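Local coordinates for DNA replication initiator (Cdc21/Cdc54) (Methanothermobacter thermautotrophicus, PDB 1LTL), which probably acts, as a full-length MCM protein, as an ATP-driven DNA helicase in replication, this chain being its N-terminal part, which carries a zinc site, at residues 46-51 against 94-99; 72-77 against 89-94; 122-127 against 179-184. One frame throughout, in Å; residues are numbered along the deposited sequence.

Contact 1. Residues 46-51 against 94-99; sequences VDYLDL and SGISNV
At the end of the two-stranded parallel sheet in the MCM N-terminal domain, Asp47 pairs with Ser94 in a parallel bridge just where the first strand turns into a helix. Two backbone bonds hold the pair: Ser94 N gives its hydrogen to Val46 O (2.9 Å), and Tyr48 N gives its own to Ser94 O (3.0 Å). Asp47 suits the N-cap position, since its short carboxylate can turn back to the helix start, where OD1 receives a weak bond from Leu49 N (2.7 Å). Tyr48 carries most of the side-chain contact. With CG anti to the backbone N (chi1 -175°), its ring extends along the 94-99 chain. Ile96 CD1 sits over one face, 3.9 Å from the centroid of the Tyr48 ring, in a CH-pi contact displaced toward the rim, while Ser97 OG lies in the ring plane at the edge, near CE2. The hydroxyl of Tyr48 reaches past both to bond with Ala59 O. After Ser94 the chain turns at Gly95 with a positive phi of 65°, a backbone angle that glycine takes up easily. A ring that is apolar on its face and polar at its far end can thus cover Ile96 and still give its OH a partner, Ala59 O, while the first amide of the helix is satisfied by the neighbouring strand.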
loop_
_atom_site.group_PDB
_atom_site.type_symbol
_atom_site.label_atom_id
_atom_site.label_comp_id
_atom_site.label_asym_id
_atom_site.label_seq_id
_atom_site.Cartn_x
_atom_site.Cartn_y
_atom_site.Cartn_z
ATOM N N VAL A 46 32.386 -13.549 44.188
ATOM C CA VAL A 46 33.619 -14.253 43.810
ATOM C C VAL A 46 34.834 -13.340 43.865
ATOM O O VAL A 46 34.797 -12.214 43.380
ATOM C CB VAL A 46 33.547 -14.899 42.398
ATOM C CG1 VAL A 46 32.315 -15.762 42.292
ATOM C CG2 VAL A 46 33.573 -13.847 41.330
ATOM N N ASP A 47 35.914 -13.824 44.466
ATOM C CA ASP A 47 37.120 -13.020 44.582
ATOM C C ASP A 47 37.903 -12.980 43.281
ATOM O O ASP A 47 38.302 -14.012 42.745
ATOM C CB ASP A 47 38.015 -13.558 45.692
ATOM C CG ASP A 47 39.125 -12.600 46.043
ATOM O OD1 ASP A 47 39.980 -12.323 45.174
ATOM O OD2 ASP A 47 39.137 -12.113 47.192
ATOM N N TYR A 48 38.123 -11.771 42.778
ATOM C CA TYR A 48 38.862 -11.572 41.542
ATOM C C TYR A 48 40.164 -12.377 41.554
ATOM O O TYR A 48 40.457 -13.103 40.606
ATOM C CB TYR A 48 39.129 -10.070 41.359
ATOM C CG TYR A 48 39.789 -9.701 40.056
ATOM C CD1 TYR A 48 39.461 -10.365 38.874
ATOM C CD2 TYR A 48 40.750 -8.693 40.002
ATOM C CE1 TYR A 48 40.072 -10.046 37.674
ATOM C CE2 TYR A 48 41.368 -8.361 38.800
ATOM C CZ TYR A 48 41.023 -9.047 37.639
ATOM O OH TYR A 48 41.641 -8.747 36.444
ATOM N N LEU A 49 40.926 -12.263 42.640
ATOM C CA LEU A 49 42.197 -12.977 42.790
ATOM C C LEU A 49 42.063 -14.449 42.428
ATOM O O LEU A 49 42.890 -14.994 41.703
ATOM C CB LEU A 49 42.696 -12.839 44.229
ATOM C CG LEU A 49 42.883 -11.377 44.667
ATOM C CD1 LEU A 49 43.015 -11.283 46.183
ATOM C CD2 LEU A 49 44.104 -10.804 43.971
ATOM N N ASP A 50 41.013 -15.089 42.935
ATOM C CA ASP A 50 40.771 -16.495 42.647
ATOM C C ASP A 50 40.566 -16.683 41.163
ATOM O O ASP A 50 40.978 -17.687 40.590
ATOM C CB ASP A 50 39.541 -17.006 43.392
ATOM C CG ASP A 50 39.696 -16.913 44.890
ATOM O OD1 ASP A 50 38.964 -17.622 45.611
ATOM O OD2 ASP A 50 40.547 -16.122 45.354
ATOM N N LEU A 51 39.923 -15.714 40.531
ATOM C CA LEU A 51 39.695 -15.818 39.107
ATOM C C LEU A 51 41.055 -15.794 38.409
ATOM O O LEU A 51 41.284 -16.557 37.473
ATOM C CB LEU A 51 38.826 -14.661 38.621
ATOM C CG LEU A 51 37.791 -14.952 37.531
ATOM C CD1 LEU A 51 37.165 -13.631 37.125
ATOM C CD2 LEU A 51 38.414 -15.628 36.322
ATOM N N SER A 94 34.703 -9.307 43.790
ATOM C CA SER A 94 35.307 -8.482 44.827
ATOM C C SER A 94 36.815 -8.310 44.621
ATOM O O SER A 94 37.484 -9.193 44.091
ATOM C CB SER A 94 35.046 -9.086 46.199
ATOM O OG SER A 94 35.563 -8.235 47.211
ATOM N N GLY A 95 37.335 -7.163 45.052
ATOM C CA GLY A 95 38.748 -6.889 44.896
ATOM C C GLY A 95 39.154 -6.783 43.435
ATOM O O GLY A 95 39.750 -7.703 42.857
ATOM N N ILE A 96 38.818 -5.657 42.823
ATOM C CA ILE A 96 39.160 -5.442 41.431
ATOM C C ILE A 96 40.335 -4.491 41.372
ATOM O O ILE A 96 40.305 -3.402 41.951
ATOM C CB ILE A 96 37.950 -4.879 40.641
ATOM C CG1 ILE A 96 36.899 -5.974 40.495
ATOM C CG2 ILE A 96 38.368 -4.433 39.243
ATOM C CD1 ILE A 96 37.365 -7.147 39.669
ATOM N N SER A 97 41.383 -4.929 40.685
ATOM C CA SER A 97 42.609 -4.150 40.541
ATOM C C SER A 97 42.424 -2.913 39.665
ATOM O O SER A 97 43.080 -1.883 39.873
ATOM C CB SER A 97 43.700 -5.039 39.947
ATOM O OG SER A 97 43.208 -5.706 38.798
ATOM N N ASN A 98 41.521 -3.023 38.690
ATOM C CA ASN A 98 41.240 -1.934 37.755
ATOM C C ASN A 98 40.552 -0.753 38.426
ATOM O O ASN A 98 39.425 -0.417 38.095
ATOM C CB ASN A 98 40.365 -2.444 36.613
ATOM C CG ASN A 98 40.306 -1.480 35.456
ATOM O OD1 ASN A 98 39.476 -1.608 34.564
ATOM N ND2 ASN A 98 41.202 -0.509 35.460
ATOM N N VAL A 99 41.239 -0.116 39.363
ATOM C CA VAL A 99 40.663 1.019 40.068
ATOM C C VAL A 99 40.973 2.335 39.357
ATOM O O VAL A 99 42.132 2.739 39.222
ATOM C CB VAL A 99 41.175 1.069 41.517
ATOM C CG1 VAL A 99 42.661 0.710 41.543
ATOM C CG2 VAL A 99 40.946 2.456 42.117
#

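Contact 2. Residues 72-77 against 89-94; sequences AAQQAI and LNIRFS
The 72-77 end of helix 66-77 passes strand 90-94 at 128° between the N-to-C directions of these short segments, whose axes come within 8.4 Å, and the CA atoms come nearest at Gln74 and Leu89 (6.6 Å). Ile91 points at the helix from the strand. Its CG1 meets Ala73 CB at 3.8 Å, and its CD1 lies against the aliphatic part of Gln74, close to CG. The small methyl of Ala73 lets the branched Ile91 approach the helix backbone. One turn on, Ile77 crosses Leu89 at about a right angle, with Ile77 CG2 3.7 Å from Leu89 CD1. Here one side of the little parallel sheet of the MCM N-terminal domain is packed by helices: Leu89 also touches Ala34 and Ile35 of helix 25-37, and Ala73 touches Phe18 of helix 11-21. Gln74 stands at the border of this apolar patch and suits it by being long, with methylenes for Ile91 and an amide beyond. Its chain, extended past CG, gives the amide its reach, and Gln74 NE2 makes a 2.9 Å hydrogen bond to Leu89 O. That bond ties the helix to the last carbonyl before strand 90-94; its bend, 144° at the hydrogen, and the donor's 22° tilt from the carbonyl plane show an oblique approach.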
loop_
_atom_site.group_PDB
_atom_site.type_symbol
_atom_site.label_atom_id
_atom_site.label_comp_id
_atom_site.label_asym_id
_atom_site.label_seq_id
_atom_site.Cartn_x
_atom_site.Cartn_y
_atom_site.Cartn_z
ATOM N N ALA A 72 28.065 -14.809 31.100
ATOM C CA ALA A 72 28.545 -16.169 30.902
ATOM C C ALA A 72 28.613 -16.883 32.228
ATOM O O ALA A 72 28.252 -18.050 32.330
ATOM C CB ALA A 72 29.916 -16.157 30.247
ATOM N N ALA A 73 29.090 -16.172 33.239
ATOM C CA ALA A 73 29.197 -16.729 34.572
ATOM C C ALA A 73 27.796 -17.082 35.056
ATOM O O ALA A 73 27.630 -17.932 35.925
ATOM C CB ALA A 73 29.854 -15.726 35.514
ATOM N N GLN A 74 26.777 -16.436 34.505
ATOM C CA GLN A 74 25.433 -16.765 34.930
ATOM C C GLN A 74 24.970 -18.029 34.233
ATOM O O GLN A 74 24.390 -18.896 34.861
ATOM C CB GLN A 74 24.467 -15.631 34.624
ATOM C CG GLN A 74 24.783 -14.351 35.324
ATOM C CD GLN A 74 23.727 -13.311 35.061
ATOM O OE1 GLN A 74 23.368 -13.052 33.913
ATOM N NE2 GLN A 74 23.218 -12.705 36.123
ATOM N N GLN A 75 25.219 -18.144 32.935
ATOM C CA GLN A 75 24.800 -19.336 32.207
ATOM C C GLN A 75 25.540 -20.546 32.704
ATOM O O GLN A 75 25.100 -21.667 32.507
ATOM C CB GLN A 75 25.055 -19.191 30.709
ATOM C CG GLN A 75 23.780 -19.006 29.897
ATOM C CD GLN A 75 22.946 -20.275 29.814
ATOM O OE1 GLN A 75 23.273 -21.189 29.059
ATOM N NE2 GLN A 75 21.869 -20.338 30.596
ATOM N N ALA A 76 26.677 -20.323 33.342
ATOM C CA ALA A 76 27.443 -21.438 33.856
ATOM C C ALA A 76 26.715 -21.995 35.075
ATOM O O ALA A 76 26.348 -23.169 35.098
ATOM C CB ALA A 76 28.846 -20.991 34.220
ATOM N N ILE A 77 26.497 -21.153 36.080
ATOM C CA ILE A 77 25.799 -21.586 37.281
ATOM C C ILE A 77 24.466 -22.227 36.930
ATOM O O ILE A 77 24.092 -23.258 37.473
ATOM C CB ILE A 77 25.556 -20.414 38.232
ATOM C CG1 ILE A 77 26.882 -19.985 38.847
ATOM C CG2 ILE A 77 24.565 -20.802 39.308
ATOM C CD1 ILE A 77 26.740 -18.898 39.874
ATOM N N LEU A 89 21.071 -15.864 39.248
ATOM C CA LEU A 89 21.929 -15.381 40.314
ATOM C C LEU A 89 22.795 -14.222 39.868
ATOM O O LEU A 89 23.118 -14.088 38.693
ATOM C CB LEU A 89 22.814 -16.503 40.835
ATOM C CG LEU A 89 22.093 -17.365 41.860
ATOM C CD1 LEU A 89 22.607 -18.787 41.782
ATOM C CD2 LEU A 89 22.281 -16.786 43.242
ATOM N N ASN A 90 23.170 -13.377 40.813
ATOM C CA ASN A 90 24.002 -12.246 40.490
ATOM C C ASN A 90 25.424 -12.543 40.865
ATOM O O ASN A 90 25.723 -12.727 42.036
ATOM C CB ASN A 90 23.555 -11.023 41.266
ATOM C CG ASN A 90 22.195 -10.557 40.865
ATOM O OD1 ASN A 90 21.510 -9.906 41.646
ATOM N ND2 ASN A 90 21.792 -10.869 39.637
ATOM N N ILE A 91 26.312 -12.599 39.882
ATOM C CA ILE A 91 27.706 -12.836 40.198
ATOM C C ILE A 91 28.334 -11.483 40.528
ATOM O O ILE A 91 28.308 -10.576 39.714
ATOM C CB ILE A 91 28.469 -13.447 39.019
ATOM C CG1 ILE A 91 27.967 -14.851 38.709
ATOM C CG2 ILE A 91 29.922 -13.553 39.379
ATOM C CD1 ILE A 91 26.621 -14.913 38.065
ATOM N N ARG A 92 28.883 -11.330 41.723
ATOM C CA ARG A 92 29.501 -10.058 42.061
ATOM C C ARG A 92 30.978 -10.239 42.394
ATOM O O ARG A 92 31.312 -10.949 43.335
ATOM C CB ARG A 92 28.797 -9.424 43.251
ATOM C CG ARG A 92 27.335 -9.270 43.031
ATOM C CD ARG A 92 26.675 -8.484 44.129
ATOM N NE ARG A 92 25.230 -8.550 43.943
ATOM C CZ ARG A 92 24.553 -7.821 43.065
ATOM N NH1 ARG A 92 25.198 -6.954 42.300
ATOM N NH2 ARG A 92 23.242 -7.982 42.935
ATOM N N PHE A 93 31.863 -9.590 41.641
ATOM C CA PHE A 93 33.293 -9.719 41.891
ATOM C C PHE A 93 33.840 -8.782 42.930
ATOM O O PHE A 93 33.497 -7.609 42.959
ATOM C CB PHE A 93 34.054 -9.518 40.608
ATOM C CG PHE A 93 33.586 -10.394 39.530
ATOM C CD1 PHE A 93 32.333 -10.213 38.985
ATOM C CD2 PHE A 93 34.360 -11.450 39.099
ATOM C CE1 PHE A 93 31.854 -11.080 38.023
ATOM C CE2 PHE A 93 33.892 -12.333 38.130
ATOM C CZ PHE A 93 32.638 -12.146 37.592
ATOM N N SER A 94 34.703 -9.307 43.790
ATOM C CA SER A 94 35.307 -8.482 44.827
ATOM C C SER A 94 36.815 -8.310 44.621
ATOM O O SER A 94 37.484 -9.193 44.091
ATOM C CB SER A 94 35.046 -9.086 46.199
ATOM O OG SER A 94 35.563 -8.235 47.211
#

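Contact 3. Residues 122-127 against 179-184; sequences KTDEIR and TQTLKL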
loop_
_atom_site.group_PDB
_atom_site.type_symbol
_atom_site.label_atom_id
_atom_site.label_comp_id
_atom_site.label_asym_id
_atom_site.label_seq_id
_atom_site.Cartn_x
_atom_site.Cartn_y
_atom_site.Cartn_z
ATOM N N LYS A 122 24.075 11.955 47.645
ATOM C CA LYS A 122 22.612 11.902 47.666
ATOM C C LYS A 122 22.044 10.561 47.243
ATOM O O LYS A 122 22.508 9.966 46.272
ATOM C CB LYS A 122 22.032 12.997 46.764
ATOM C CG LYS A 122 20.521 12.943 46.628
ATOM C CD LYS A 122 19.985 13.962 45.630
ATOM C CE LYS A 122 18.530 13.650 45.253
ATOM N NZ LYS A 122 18.076 14.318 43.982
ATOM N N THR A 123 21.026 10.101 47.965
ATOM C CA THR A 123 20.383 8.821 47.663
ATOM C C THR A 123 18.920 8.961 47.233
ATOM O O THR A 123 18.129 9.619 47.902
ATOM C CB THR A 123 20.476 7.880 48.869
ATOM O OG1 THR A 123 21.734 7.199 48.834
ATOM C CG2 THR A 123 19.352 6.871 48.858
ATOM N N ASP A 124 18.561 8.334 46.118
ATOM C CA ASP A 124 17.192 8.418 45.615
ATOM C C ASP A 124 16.288 7.270 46.051
ATOM O O ASP A 124 16.750 6.235 46.522
ATOM C CB ASP A 124 17.177 8.505 44.084
ATOM C CG ASP A 124 17.928 9.719 43.556
ATOM O OD1 ASP A 124 17.567 10.866 43.909
ATOM O OD2 ASP A 124 18.881 9.522 42.775
ATOM N N GLU A 125 14.988 7.477 45.867
ATOM C CA GLU A 125 13.953 6.511 46.216
ATOM C C GLU A 125 14.109 5.231 45.405
ATOM O O GLU A 125 14.547 5.259 44.257
ATOM C CB GLU A 125 12.578 7.135 45.943
ATOM C CG GLU A 125 11.359 6.251 46.270
ATOM C CD GLU A 125 11.018 6.195 47.766
ATOM O OE1 GLU A 125 10.652 7.256 48.342
ATOM O OE2 GLU A 125 11.118 5.087 48.360
ATOM N N ILE A 126 13.757 4.107 46.008
ATOM C CA ILE A 126 13.848 2.846 45.303
ATOM C C ILE A 126 12.582 2.686 44.454
ATOM O O ILE A 126 11.480 2.856 44.963
ATOM C CB ILE A 126 13.946 1.673 46.284
ATOM C CG1 ILE A 126 15.154 1.864 47.209
ATOM C CG2 ILE A 126 13.991 0.367 45.527
ATOM C CD1 ILE A 126 14.891 2.867 48.373
ATOM N N ARG A 127 12.731 2.404 43.160
ATOM C CA ARG A 127 11.571 2.224 42.282
ATOM C C ARG A 127 11.781 0.950 41.499
ATOM O O ARG A 127 12.886 0.417 41.427
ATOM C CB ARG A 127 11.421 3.339 41.241
ATOM C CG ARG A 127 11.401 4.756 41.746
ATOM C CD ARG A 127 11.698 5.760 40.604
ATOM N NE ARG A 127 12.220 7.049 41.100
ATOM C CZ ARG A 127 11.505 7.980 41.741
ATOM N NH1 ARG A 127 10.202 7.792 41.973
ATOM N NH2 ARG A 127 12.106 9.093 42.169
ATOM N N THR A 179 15.335 -1.002 41.600
ATOM C CA THR A 179 16.471 -0.222 41.130
ATOM C C THR A 179 16.633 1.038 41.980
ATOM O O THR A 179 15.672 1.537 42.553
ATOM C CB THR A 179 16.256 0.178 39.644
ATOM O OG1 THR A 179 17.524 0.293 38.985
ATOM C CG2 THR A 179 15.503 1.511 39.542
ATOM N N GLN A 180 17.845 1.555 42.078
ATOM C CA GLN A 180 18.045 2.745 42.883
ATOM C C GLN A 180 19.203 3.577 42.402
ATOM O O GLN A 180 20.195 3.050 41.900
ATOM C CB GLN A 180 18.267 2.377 44.332
ATOM C CG GLN A 180 18.608 3.556 45.186
ATOM C CD GLN A 180 18.732 3.147 46.614
ATOM O OE1 GLN A 180 18.995 1.978 46.907
ATOM N NE2 GLN A 180 18.553 4.092 47.523
ATOM N N THR A 181 19.079 4.884 42.584
ATOM C CA THR A 181 20.093 5.808 42.124
ATOM C C THR A 181 20.767 6.601 43.218
ATOM O O THR A 181 20.120 7.031 44.169
ATOM C CB THR A 181 19.463 6.793 41.156
ATOM O OG1 THR A 181 19.372 6.183 39.875
ATOM C CG2 THR A 181 20.277 8.044 41.045
ATOM N N LEU A 182 22.070 6.809 43.103
ATOM C CA LEU A 182 22.737 7.639 44.098
ATOM C C LEU A 182 23.914 8.317 43.463
ATOM O O LEU A 182 24.406 7.868 42.435
ATOM C CB LEU A 182 23.169 6.821 45.308
ATOM C CG LEU A 182 24.477 6.048 45.307
ATOM C CD1 LEU A 182 24.489 5.187 46.560
ATOM C CD2 LEU A 182 24.599 5.172 44.094
ATOM N N LYS A 183 24.320 9.431 44.064
ATOM C CA LYS A 183 25.454 10.226 43.606
ATOM C C LYS A 183 26.702 9.851 44.395
ATOM O O LYS A 183 26.679 9.814 45.622
ATOM C CB LYS A 183 25.182 11.721 43.806
ATOM C CG LYS A 183 24.457 12.388 42.664
ATOM C CD LYS A 183 25.215 12.163 41.360
ATOM C CE LYS A 183 24.509 12.793 40.164
ATOM N NZ LYS A 183 23.185 12.157 39.938
ATOM N N LEU A 184 27.782 9.576 43.683
ATOM C CA LEU A 184 29.037 9.216 44.307
ATOM C C LEU A 184 30.013 10.359 44.090
ATOM O O LEU A 184 30.353 10.670 42.957
ATOM C CB LEU A 184 29.595 7.951 43.668
ATOM C CG LEU A 184 30.928 7.514 44.256
ATOM C CD1 LEU A 184 30.731 7.128 45.716
ATOM C CD2 LEU A 184 31.503 6.355 43.449
#
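Thr123 and Leu182 pair across two antiparallel strands, 113-137 and 175-185, that belong to the beta-barrel of the OB fold; theirs is a non-hydrogen-bonded pair. Backbone bonds flank it: Lys183 N donates to Lys122 O (2.9 Å) and Asp124 N to Thr181 O (2.8 Å). Farther along, Arg127 and Thr179 make a hydrogen-bonded pair, Arg127 N to Thr179 O (3.1 Å) and Thr179 N to Arg127 O (2.8 Å). Between the two ladders the register shifts by one, the extra residue being on the 122-127 side.

A side chain bridges this interruption. Gln180, extended with CG anti to the backbone N (chi1 175°), sends NE2 to Asp124 O (3.0 Å), nearly head-on to the carbonyl. Its OE1 receives Asp210 N, so both ends of the amide are used, and the length of glutamine suits a place where the backbones no longer pair directly.

Among the van der Waals contacts, Ile126 CG1 packs on the carboxamide carbon of Gln180, and Leu182 CB lies near Thr123 OG1. Leu182, buried, turns inward to apolar partners, Val120, Val202 and Leu212.

The charged groups of Lys122, Asp124 and Lys183 lie near one another. Asp124 runs beside Thr181 and points the same way, whereas Lys183 bonds Thr201 OG1. Near the other end, Ile126 and Arg127 pack on Arg106 and Phe235 of a neighbouring subunit, so this edge borders an interface of the assembly. Asp124 is joined to Lys122, two residues before it, by a salt bridge with 3.5 Å from Lys122 NZ to Asp124 OD1.

In the fold
Contacts 1 and 2 belong to one piece of the fold, the helical N-terminal domain with its two-stranded parallel sheet. Their centres are 14 Å apart, they share Ser94, and contact 2 is nested within the loop that contact 1 closes. Val46 and Leu51 of the first pack on Phe93 of the second, joining them around strand 90-94. Contact 3 comes later in the chain, in the OB domain, its centre about 25 Å from contact 1 and 24 Å from contact 2, without touching either. The chain passes from strand 90-94 to strand 113-137, whose far end supplies Cys137 to the zinc site. Contacts 1 and 2 thus hold the N-terminal sheet and its helices, while contact 3 holds the OB part.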